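Local coordinates for diol-dehydratase (Roseburia inulinivorans, PDB 5I2A), which probably acts as a B12-independent glycyl radical lyase that dehydrates 1,2-propanediol, discriminating between substrates and between enantiomers, at residues Thr726-Pro734 with Asp831-Gln839; Lys203-Cys214 with Pro525-Lys536. One frame throughout, in Å; residues are numbered along the deposited sequence.

Interaction 1. Residues Thr726-Pro734 with Asp831-Gln839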
loop_
_atom_site.group_PDB
_atom_site.type_symbol
_atom_site.label_atom_id
_atom_site.label_comp_id
_atom_site.label_asym_id
_atom_site.label_seq_id
_atom_site.Cartn_x
_atom_site.Cartn_y
_atom_site.Cartn_z
ATOM N N THR A 726 35.543 -4.866 28.969
ATOM C CA THR A 726 35.450 -3.500 29.451
ATOM C C THR A 726 36.854 -2.907 29.618
ATOM O O THR A 726 37.772 -3.587 30.079
ATOM C CB THR A 726 34.673 -3.445 30.772
ATOM O OG1 THR A 726 33.276 -3.583 30.506
ATOM C CG2 THR A 726 34.911 -2.135 31.499
ATOM N N SER A 727 37.022 -1.654 29.212
ATOM C CA SER A 727 38.314 -0.963 29.338
ATOM C C SER A 727 38.913 -1.034 30.744
ATOM O O SER A 727 38.254 -0.719 31.727
ATOM C CB SER A 727 38.162 0.499 28.933
ATOM O OG SER A 727 37.734 0.586 27.586
ATOM N N GLY A 728 40.169 -1.458 30.829
ATOM C CA GLY A 728 40.859 -1.546 32.103
ATOM C C GLY A 728 40.559 -2.834 32.851
ATOM O O GLY A 728 41.156 -3.085 33.886
ATOM N N PHE A 729 39.633 -3.646 32.340
ATOM C CA PHE A 729 39.271 -4.903 33.008
ATOM C C PHE A 729 40.044 -6.076 32.424
ATOM O O PHE A 729 40.237 -7.097 33.085
ATOM C CB PHE A 729 37.761 -5.180 32.901
ATOM C CG PHE A 729 36.920 -4.446 33.917
ATOM C CD1 PHE A 729 37.487 -3.515 34.778
ATOM C CD2 PHE A 729 35.564 -4.710 34.024
ATOM C CE1 PHE A 729 36.714 -2.849 35.721
ATOM C CE2 PHE A 729 34.779 -4.051 34.956
ATOM C CZ PHE A 729 35.355 -3.109 35.807
ATOM N N ASP A 730 40.470 -5.944 31.172
ATOM C CA ASP A 730 41.279 -6.982 30.547
ATOM C C ASP A 730 42.756 -6.718 30.851
ATOM O O ASP A 730 43.399 -5.882 30.212
ATOM C CB ASP A 730 41.026 -7.048 29.041
ATOM C CG ASP A 730 41.109 -5.687 28.364
ATOM O OD1 ASP A 730 40.640 -4.690 28.942
ATOM O OD2 ASP A 730 41.662 -5.614 27.254
ATOM N N ILE A 731 43.282 -7.440 31.833
ATOM C CA ILE A 731 44.614 -7.163 32.345
ATOM C C ILE A 731 45.573 -8.331 32.166
ATOM O O ILE A 731 46.618 -8.376 32.808
ATOM C CB ILE A 731 44.577 -6.796 33.840
ATOM C CG1 ILE A 731 43.981 -7.950 34.649
ATOM C CG2 ILE A 731 43.790 -5.502 34.053
ATOM C CD1 ILE A 731 43.997 -7.725 36.156
ATOM N N SER A 732 45.229 -9.262 31.285
ATOM C CA SER A 732 46.033 -10.460 31.120
ATOM C C SER A 732 46.631 -10.564 29.726
ATOM O O SER A 732 47.084 -11.620 29.326
ATOM C CB SER A 732 45.195 -11.699 31.424
ATOM O OG SER A 732 44.553 -11.563 32.676
ATOM N N GLY A 733 46.642 -9.460 28.990
ATOM C CA GLY A 733 47.231 -9.443 27.665
ATOM C C GLY A 733 46.251 -9.871 26.585
ATOM O O GLY A 733 45.186 -10.404 26.884
ATOM N N PRO A 734 46.619 -9.641 25.321
ATOM C CA PRO A 734 45.695 -9.772 24.187
ATOM C C PRO A 734 45.276 -11.213 23.895
ATOM O O PRO A 734 44.132 -11.424 23.514
ATOM C CB PRO A 734 46.482 -9.184 23.011
ATOM C CG PRO A 734 47.930 -9.298 23.409
ATOM C CD PRO A 734 47.944 -9.137 24.913
ATOM N N ASP A 831 37.305 10.722 24.954
ATOM C CA ASP A 831 37.644 10.117 26.241
ATOM C C ASP A 831 37.386 8.612 26.253
ATOM O O ASP A 831 38.142 7.864 26.856
ATOM C CB ASP A 831 36.862 10.763 27.387
ATOM C CG ASP A 831 37.311 12.193 27.685
ATOM O OD1 ASP A 831 38.367 12.628 27.173
ATOM O OD2 ASP A 831 36.606 12.867 28.460
ATOM N N ASP A 832 36.300 8.176 25.613
ATOM C CA ASP A 832 35.996 6.755 25.563
ATOM C C ASP A 832 37.117 6.011 24.838
ATOM O O ASP A 832 37.567 4.963 25.274
ATOM C CB ASP A 832 34.650 6.490 24.876
ATOM C CG ASP A 832 34.171 5.052 25.074
ATOM O OD1 ASP A 832 34.116 4.605 26.231
ATOM O OD2 ASP A 832 33.861 4.369 24.081
ATOM N N ILE A 833 37.563 6.581 23.727
ATOM C CA ILE A 833 38.603 5.972 22.912
ATOM C C ILE A 833 39.928 5.937 23.678
ATOM O O ILE A 833 40.638 4.931 23.666
ATOM C CB ILE A 833 38.742 6.727 21.574
ATOM C CG1 ILE A 833 37.451 6.542 20.756
ATOM C CG2 ILE A 833 39.973 6.251 20.793
ATOM C CD1 ILE A 833 37.411 7.272 19.435
ATOM N N ILE A 834 40.220 7.017 24.395
ATOM C CA ILE A 834 41.454 7.110 25.165
ATOM C C ILE A 834 41.530 6.087 26.297
ATOM O O ILE A 834 42.583 5.509 26.531
ATOM C CB ILE A 834 41.635 8.542 25.740
ATOM C CG1 ILE A 834 41.990 9.511 24.606
ATOM C CG2 ILE A 834 42.712 8.560 26.805
ATOM C CD1 ILE A 834 41.879 11.000 24.977
ATOM N N LYS A 835 40.429 5.836 27.001
ATOM C CA LYS A 835 40.535 4.931 28.135
ATOM C C LYS A 835 40.492 3.449 27.737
ATOM O O LYS A 835 40.647 2.591 28.595
ATOM C CB LYS A 835 39.451 5.221 29.174
ATOM C CG LYS A 835 38.116 4.588 28.906
ATOM C CD LYS A 835 37.201 4.708 30.127
ATOM C CE LYS A 835 35.817 4.109 29.825
ATOM N NZ LYS A 835 35.026 4.944 28.867
ATOM N N ARG A 836 40.294 3.151 26.454
ATOM C CA ARG A 836 40.344 1.761 26.000
ATOM C C ARG A 836 41.679 1.139 26.388
ATOM O O ARG A 836 42.711 1.808 26.361
ATOM C CB ARG A 836 40.142 1.660 24.492
ATOM C CG ARG A 836 38.717 1.967 24.041
ATOM C CD ARG A 836 38.618 1.934 22.529
ATOM N NE ARG A 836 37.307 2.367 22.045
ATOM C CZ ARG A 836 37.000 2.502 20.761
ATOM N NH1 ARG A 836 37.907 2.222 19.826
ATOM N NH2 ARG A 836 35.783 2.906 20.409
ATOM N N THR A 837 41.644 -0.124 26.783
ATOM C CA THR A 837 42.851 -0.835 27.218
ATOM C C THR A 837 43.941 -0.830 26.149
ATOM O O THR A 837 43.705 -1.168 24.994
ATOM C CB THR A 837 42.537 -2.290 27.590
ATOM O OG1 THR A 837 41.381 -2.323 28.432
ATOM C CG2 THR A 837 43.717 -2.926 28.316
ATOM N N GLU A 838 45.135 -0.403 26.533
ATOM C CA GLU A 838 46.284 -0.468 25.643
ATOM C C GLU A 838 47.007 -1.791 25.870
ATOM O O GLU A 838 47.470 -2.046 26.974
ATOM C CB GLU A 838 47.227 0.711 25.892
ATOM C CG GLU A 838 48.572 0.533 25.239
ATOM C CD GLU A 838 49.584 1.555 25.724
ATOM O OE1 GLU A 838 49.316 2.773 25.616
ATOM O OE2 GLU A 838 50.640 1.123 26.221
ATOM N N GLN A 839 47.080 -2.642 24.851
ATOM C CA GLN A 839 47.747 -3.938 25.006
ATOM C C GLN A 839 49.269 -3.776 24.991
ATOM O O GLN A 839 49.845 -3.463 23.944
ATOM C CB GLN A 839 47.327 -4.919 23.906
ATOM C CG GLN A 839 45.817 -5.150 23.780
ATOM C CD GLN A 839 45.182 -5.657 25.057
ATOM O OE1 GLN A 839 45.774 -6.444 25.800
ATOM N NE2 GLN A 839 43.971 -5.193 25.330
HETATM O O HOH W 1 36.610 2.795 26.744
HETATM O O HOH W 2 38.969 -1.281 25.882
HETATM O O HOH W 3 45.447 -6.855 28.783
#
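Two first torsions bring Asp730 and Thr837 together from opposite directions: Asp730 carries CG between its backbone N and carbonyl carbon (chi1 50°), and Thr837 holds OG1 beside its own N, opposite the carbonyl carbon (chi1 -47°). The contact ties the C-terminal tail of a glycyl radical enzyme, where the chain leaves helix 827-835, to the irregular loop that precedes helix 734-741. Thr837 OG1 is gripped twice. It donates to Asp730 OD1 at 2.5 Å, on the syn side of the carboxylate and 18° out of its plane, and it accepts a nearly straight bond from Gly728 N (2.8 Å). Threonine suits the place because one hydroxyl does both jobs while its methyl CG2 lies against Asp730. Glycine suits position Gly728 because, at its positive phi, a CB would press on the carbonyl O of Ser727.

The second carboxylate oxygen, Asp730 OD2, takes Gln839 NE2 at 3.0 Å, nearly in line with its C-O bond, with the carboxylate and amide planes well twisted from each other. Both oxygens of a buried aspartate are thus satisfied by the tail, which would probably stabilise its negative charge. At the other end Ser727 packs CB against Lys835 O, and its small hydroxyl sits between two waters, one held by Asp832 O and the other by Thr837 N. The Arg836 CB points away from the loop, and its NH2 bonds Val815 O. Gln839 OE1, beside the Pro734 ring, accepts from a third water at 3.0 Å, which also donates to Asp730 O and receives Gly733 N.

Interaction 2. Residues Lys203-Cys214 with Pro525-Lys536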
loop_
_atom_site.group_PDB
_atom_site.type_symbol
_atom_site.label_atom_id
_atom_site.label_comp_id
_atom_site.label_asym_id
_atom_site.label_seq_id
_atom_site.Cartn_x
_atom_site.Cartn_y
_atom_site.Cartn_z
ATOM N N LYS A 203 3.185 -4.084 -11.197
ATOM C CA LYS A 203 4.451 -4.555 -11.748
ATOM C C LYS A 203 4.933 -3.594 -12.829
ATOM O O LYS A 203 6.093 -3.174 -12.830
ATOM C CB LYS A 203 4.334 -5.981 -12.317
ATOM C CG LYS A 203 5.602 -6.473 -13.026
ATOM C CD LYS A 203 5.669 -8.006 -13.135
ATOM C CE LYS A 203 7.041 -8.467 -13.660
ATOM N NZ LYS A 203 7.138 -9.953 -13.856
ATOM N N MET A 204 4.042 -3.239 -13.746
ATOM C CA MET A 204 4.438 -2.403 -14.873
ATOM C C MET A 204 4.761 -0.996 -14.413
ATOM O O MET A 204 5.674 -0.391 -14.938
ATOM C CB MET A 204 3.357 -2.375 -15.953
ATOM C CG MET A 204 3.278 -3.666 -16.770
ATOM S SD MET A 204 4.791 -3.953 -17.740
ATOM C CE MET A 204 4.934 -2.356 -18.508
ATOM N N CYS A 205 4.035 -0.478 -13.421
ATOM C CA CYS A 205 4.390 0.831 -12.879
ATOM C C CYS A 205 5.831 0.819 -12.315
ATOM O O CYS A 205 6.597 1.745 -12.544
ATOM C CB CYS A 205 3.406 1.270 -11.795
ATOM S SG CYS A 205 3.622 2.990 -11.246
ATOM N N PHE A 206 6.176 -0.222 -11.567
ATOM C CA PHE A 206 7.515 -0.346 -10.987
ATOM C C PHE A 206 8.578 -0.440 -12.083
ATOM O O PHE A 206 9.590 0.249 -12.029
ATOM C CB PHE A 206 7.591 -1.564 -10.063
ATOM C CG PHE A 206 8.966 -1.850 -9.547
ATOM C CD1 PHE A 206 9.569 -1.010 -8.625
ATOM C CD2 PHE A 206 9.666 -2.962 -9.990
ATOM C CE1 PHE A 206 10.849 -1.274 -8.155
ATOM C CE2 PHE A 206 10.939 -3.235 -9.516
ATOM C CZ PHE A 206 11.534 -2.386 -8.603
ATOM N N LEU A 207 8.330 -1.280 -13.085
ATOM C CA LEU A 207 9.262 -1.423 -14.203
ATOM C C LEU A 207 9.419 -0.097 -14.973
ATOM O O LEU A 207 10.530 0.269 -15.323
ATOM C CB LEU A 207 8.822 -2.557 -15.143
ATOM C CG LEU A 207 8.834 -3.970 -14.525
ATOM C CD1 LEU A 207 8.387 -5.047 -15.503
ATOM C CD2 LEU A 207 10.217 -4.317 -13.971
ATOM N N GLU A 208 8.328 0.633 -15.215
ATOM C CA GLU A 208 8.440 1.928 -15.895
ATOM C C GLU A 208 9.240 2.905 -15.052
ATOM O O GLU A 208 9.999 3.708 -15.581
ATOM C CB GLU A 208 7.073 2.546 -16.193
ATOM C CG GLU A 208 6.155 1.704 -17.054
ATOM C CD GLU A 208 6.403 1.863 -18.537
ATOM O OE1 GLU A 208 7.437 2.461 -18.924
ATOM O OE2 GLU A 208 5.545 1.392 -19.320
ATOM N N SER A 209 9.040 2.841 -13.738
ATOM C CA SER A 209 9.776 3.677 -12.795
ATOM C C SER A 209 11.284 3.435 -12.866
ATOM O O SER A 209 12.071 4.365 -12.731
ATOM C CB SER A 209 9.294 3.428 -11.366
ATOM O OG SER A 209 7.957 3.859 -11.224
ATOM N N ILE A 210 11.678 2.186 -13.063
ATOM C CA ILE A 210 13.093 1.886 -13.228
ATOM C C ILE A 210 13.649 2.561 -14.487
ATOM O O ILE A 210 14.719 3.165 -14.447
ATOM C CB ILE A 210 13.352 0.381 -13.293
ATOM C CG1 ILE A 210 13.026 -0.271 -11.943
ATOM C CG2 ILE A 210 14.809 0.108 -13.703
ATOM C CD1 ILE A 210 13.167 -1.827 -11.930
ATOM N N LEU A 211 12.915 2.469 -15.596
ATOM C CA LEU A 211 13.364 3.073 -16.852
ATOM C C LEU A 211 13.622 4.570 -16.663
ATOM O O LEU A 211 14.668 5.095 -17.036
ATOM C CB LEU A 211 12.332 2.842 -17.971
ATOM C CG LEU A 211 12.140 1.394 -18.438
ATOM C CD1 LEU A 211 11.151 1.321 -19.596
ATOM C CD2 LEU A 211 13.475 0.760 -18.817
ATOM N N ILE A 212 12.663 5.242 -16.048
ATOM C CA ILE A 212 12.780 6.657 -15.771
ATOM C C ILE A 212 14.002 6.946 -14.885
ATOM O O ILE A 212 14.763 7.877 -15.155
ATOM C CB ILE A 212 11.492 7.186 -15.125
ATOM C CG1 ILE A 212 10.359 7.136 -16.157
ATOM C CG2 ILE A 212 11.686 8.613 -14.613
ATOM C CD1 ILE A 212 8.974 7.290 -15.581
ATOM N N SER A 213 14.209 6.124 -13.862
ATOM C CA SER A 213 15.331 6.330 -12.951
ATOM C C SER A 213 16.676 6.091 -13.653
ATOM O O SER A 213 17.640 6.803 -13.409
ATOM C CB SER A 213 15.207 5.418 -11.718
ATOM O OG SER A 213 13.981 5.643 -11.040
ATOM N N CYS A 214 16.743 5.084 -14.515
ATOM C CA CYS A 214 17.974 4.842 -15.246
ATOM C C CYS A 214 18.286 6.010 -16.190
ATOM O O CYS A 214 19.424 6.488 -16.241
ATOM C CB CYS A 214 17.893 3.536 -16.020
ATOM S SG CYS A 214 18.024 2.079 -14.982
ATOM N N PRO A 525 13.118 2.849 -6.883
ATOM C CA PRO A 525 13.306 2.101 -8.126
ATOM C C PRO A 525 14.761 2.006 -8.568
ATOM O O PRO A 525 15.102 0.978 -9.133
ATOM C CB PRO A 525 12.468 2.879 -9.148
ATOM C CG PRO A 525 12.089 4.148 -8.477
ATOM C CD PRO A 525 12.146 3.940 -7.015
ATOM N N PHE A 526 15.604 3.005 -8.313
ATOM C CA PHE A 526 16.967 2.879 -8.836
ATOM C C PHE A 526 17.809 1.889 -8.024
ATOM O O PHE A 526 18.430 0.985 -8.594
ATOM C CB PHE A 526 17.711 4.226 -8.931
ATOM C CG PHE A 526 19.004 4.099 -9.690
ATOM C CD1 PHE A 526 18.982 3.749 -11.041
ATOM C CD2 PHE A 526 20.232 4.236 -9.052
ATOM C CE1 PHE A 526 20.163 3.570 -11.760
ATOM C CE2 PHE A 526 21.425 4.071 -9.763
ATOM C CZ PHE A 526 21.387 3.731 -11.119
ATOM N N GLU A 527 17.837 2.042 -6.706
ATOM C CA GLU A 527 18.504 1.042 -5.871
ATOM C C GLU A 527 17.940 -0.371 -6.130
ATOM O O GLU A 527 18.695 -1.338 -6.232
ATOM C CB GLU A 527 18.383 1.400 -4.396
ATOM C CG GLU A 527 19.227 0.529 -3.464
ATOM C CD GLU A 527 18.487 -0.683 -2.933
ATOM O OE1 GLU A 527 17.244 -0.730 -3.055
ATOM O OE2 GLU A 527 19.151 -1.589 -2.384
ATOM N N SER A 528 16.624 -0.484 -6.283
ATOM C CA SER A 528 16.005 -1.801 -6.472
ATOM C C SER A 528 16.436 -2.497 -7.767
ATOM O O SER A 528 16.611 -3.717 -7.785
ATOM C CB SER A 528 14.469 -1.700 -6.443
ATOM O OG SER A 528 14.004 -1.305 -5.168
ATOM N N CYS A 529 16.616 -1.734 -8.841
ATOM C CA CYS A 529 16.872 -2.362 -10.129
ATOM C C CYS A 529 18.251 -3.009 -10.144
ATOM O O CYS A 529 18.517 -3.878 -10.961
ATOM C CB CYS A 529 16.739 -1.361 -11.290
ATOM S SG CYS A 529 18.083 -0.160 -11.543
ATOM N N LEU A 530 19.110 -2.606 -9.211
ATOM C CA LEU A 530 20.442 -3.196 -9.111
ATOM C C LEU A 530 20.530 -4.290 -8.026
ATOM O O LEU A 530 21.621 -4.677 -7.600
ATOM C CB LEU A 530 21.466 -2.092 -8.853
ATOM C CG LEU A 530 21.467 -0.953 -9.872
ATOM C CD1 LEU A 530 22.519 0.077 -9.510
ATOM C CD2 LEU A 530 21.693 -1.527 -11.281
ATOM N N VAL A 531 19.374 -4.789 -7.582
ATOM C CA VAL A 531 19.326 -5.863 -6.593
ATOM C C VAL A 531 18.356 -6.967 -7.044
ATOM O O VAL A 531 17.181 -6.682 -7.260
ATOM C CB VAL A 531 18.865 -5.333 -5.202
ATOM C CG1 VAL A 531 18.689 -6.491 -4.211
ATOM C CG2 VAL A 531 19.814 -4.278 -4.648
ATOM N N ASP A 532 18.829 -8.209 -7.182
ATOM C CA ASP A 532 17.930 -9.336 -7.460
ATOM C C ASP A 532 17.002 -9.550 -6.262
ATOM O O ASP A 532 17.463 -9.484 -5.127
ATOM C CB ASP A 532 18.691 -10.635 -7.714
ATOM C CG ASP A 532 19.632 -10.563 -8.900
ATOM O OD1 ASP A 532 19.469 -9.695 -9.776
ATOM O OD2 ASP A 532 20.532 -11.410 -8.943
ATOM N N ASP A 533 15.726 -9.859 -6.482
ATOM C CA ASP A 533 15.114 -10.129 -7.783
ATOM C C ASP A 533 14.020 -9.117 -8.100
ATOM O O ASP A 533 12.918 -9.494 -8.521
ATOM C CB ASP A 533 14.486 -11.526 -7.795
ATOM C CG ASP A 533 15.244 -12.514 -8.660
ATOM O OD1 ASP A 533 15.915 -12.088 -9.623
ATOM O OD2 ASP A 533 15.160 -13.721 -8.368
ATOM N N CYS A 534 14.302 -7.843 -7.865
ATOM C CA CYS A 534 13.255 -6.832 -7.919
ATOM C C CYS A 534 12.584 -6.738 -9.294
ATOM O O CYS A 534 11.362 -6.689 -9.391
ATOM C CB CYS A 534 13.835 -5.489 -7.493
ATOM S SG CYS A 534 14.395 -5.524 -5.767
ATOM N N ILE A 535 13.385 -6.755 -10.351
ATOM C CA ILE A 535 12.862 -6.625 -11.708
ATOM C C ILE A 535 11.905 -7.769 -12.036
ATOM O O ILE A 535 10.783 -7.544 -12.473
ATOM C CB ILE A 535 14.017 -6.568 -12.740
ATOM C CG1 ILE A 535 14.653 -5.179 -12.720
ATOM C CG2 ILE A 535 13.527 -6.920 -14.145
ATOM C CD1 ILE A 535 16.000 -5.116 -13.395
ATOM N N LYS A 536 12.341 -8.992 -11.781
ATOM C CA LYS A 536 11.524 -10.166 -12.050
ATOM C C LYS A 536 10.248 -10.219 -11.201
ATOM O O LYS A 536 9.196 -10.619 -11.685
ATOM C CB LYS A 536 12.359 -11.422 -11.821
ATOM C CG LYS A 536 11.660 -12.727 -12.117
ATOM C CD LYS A 536 12.630 -13.888 -11.909
ATOM C CE LYS A 536 13.915 -13.657 -12.703
ATOM N NZ LYS A 536 14.998 -14.622 -12.355
#
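Ile210 presses its CG2 branch onto Cys529 CB at 3.4 Å, closer than usual for two carbons, and sends CD1 on to Ile535 CG1 at 3.8 Å, the two isoleucines crossing at about a right angle. Branching lets one residue fill two directions at once. Beside it Phe206, with CG anti to the backbone N (chi1 174°), reaches across as a knob into the hole formed by Pro525, Ser528, Cys534 and Ile535. Its CZ comes within 3.7 Å of Ser528 CB, which lies in the ring plane at the edge, while Ile210 CG1 rests over one face toward the rim.

This is a nearly perpendicular helix crossing: the segment of helix 200-233 meets helix 525-529 at -97°, with the axes 8.7 Å apart, and small residues at the crossing are consistent with this approach. Ser209 and Ser213 lie against the compact Pro525 ring, and each hydroxyl bonds a carbonyl one turn back in its own helix, Ser213 OG reaching Ser209 O at 2.9 Å. Farther along, Cys214 SG makes a sulfur-aromatic contact at the edge of the Phe526 ring, 5.4 Å from its centroid.

Toward the exposed Lys536 the packing gives way to a long reach. The extended chain of Lys203 carries NZ to Lys536 O at 3.1 Å, tilted from the carbonyl plane, and the same ammonium forms a salt bridge with Glu189. A leucine in place of Lys203 would probably leave the Glu189 carboxylate without its countercharge and Lys536 O without this donor. The Lys536 CB points away, and its NZ makes a long salt bridge to Asp533 OD1.

The two contacts sit on opposite sides of the chain's centre, about 48 Å apart between centres and about 29 Å between nearest atoms, and they do not touch. Along the sequence they come in series: interaction 2 ends at Lys536, and interaction 1 begins 190 positions later at Thr726. Interaction 2 joins helices 200-233, 525-529 and 534-537, all in the pyruvate formate lyase-like part of the chain. Interaction 1 instead pairs the loop before helix 734-741, in the glycine radical region, with the last modelled residues, at and after the end of helix 827-835. One is a buried, mostly apolar helix crossing, the other a polar surface contact bridged by waters; they pair different parts of the fold and share no helix or strand.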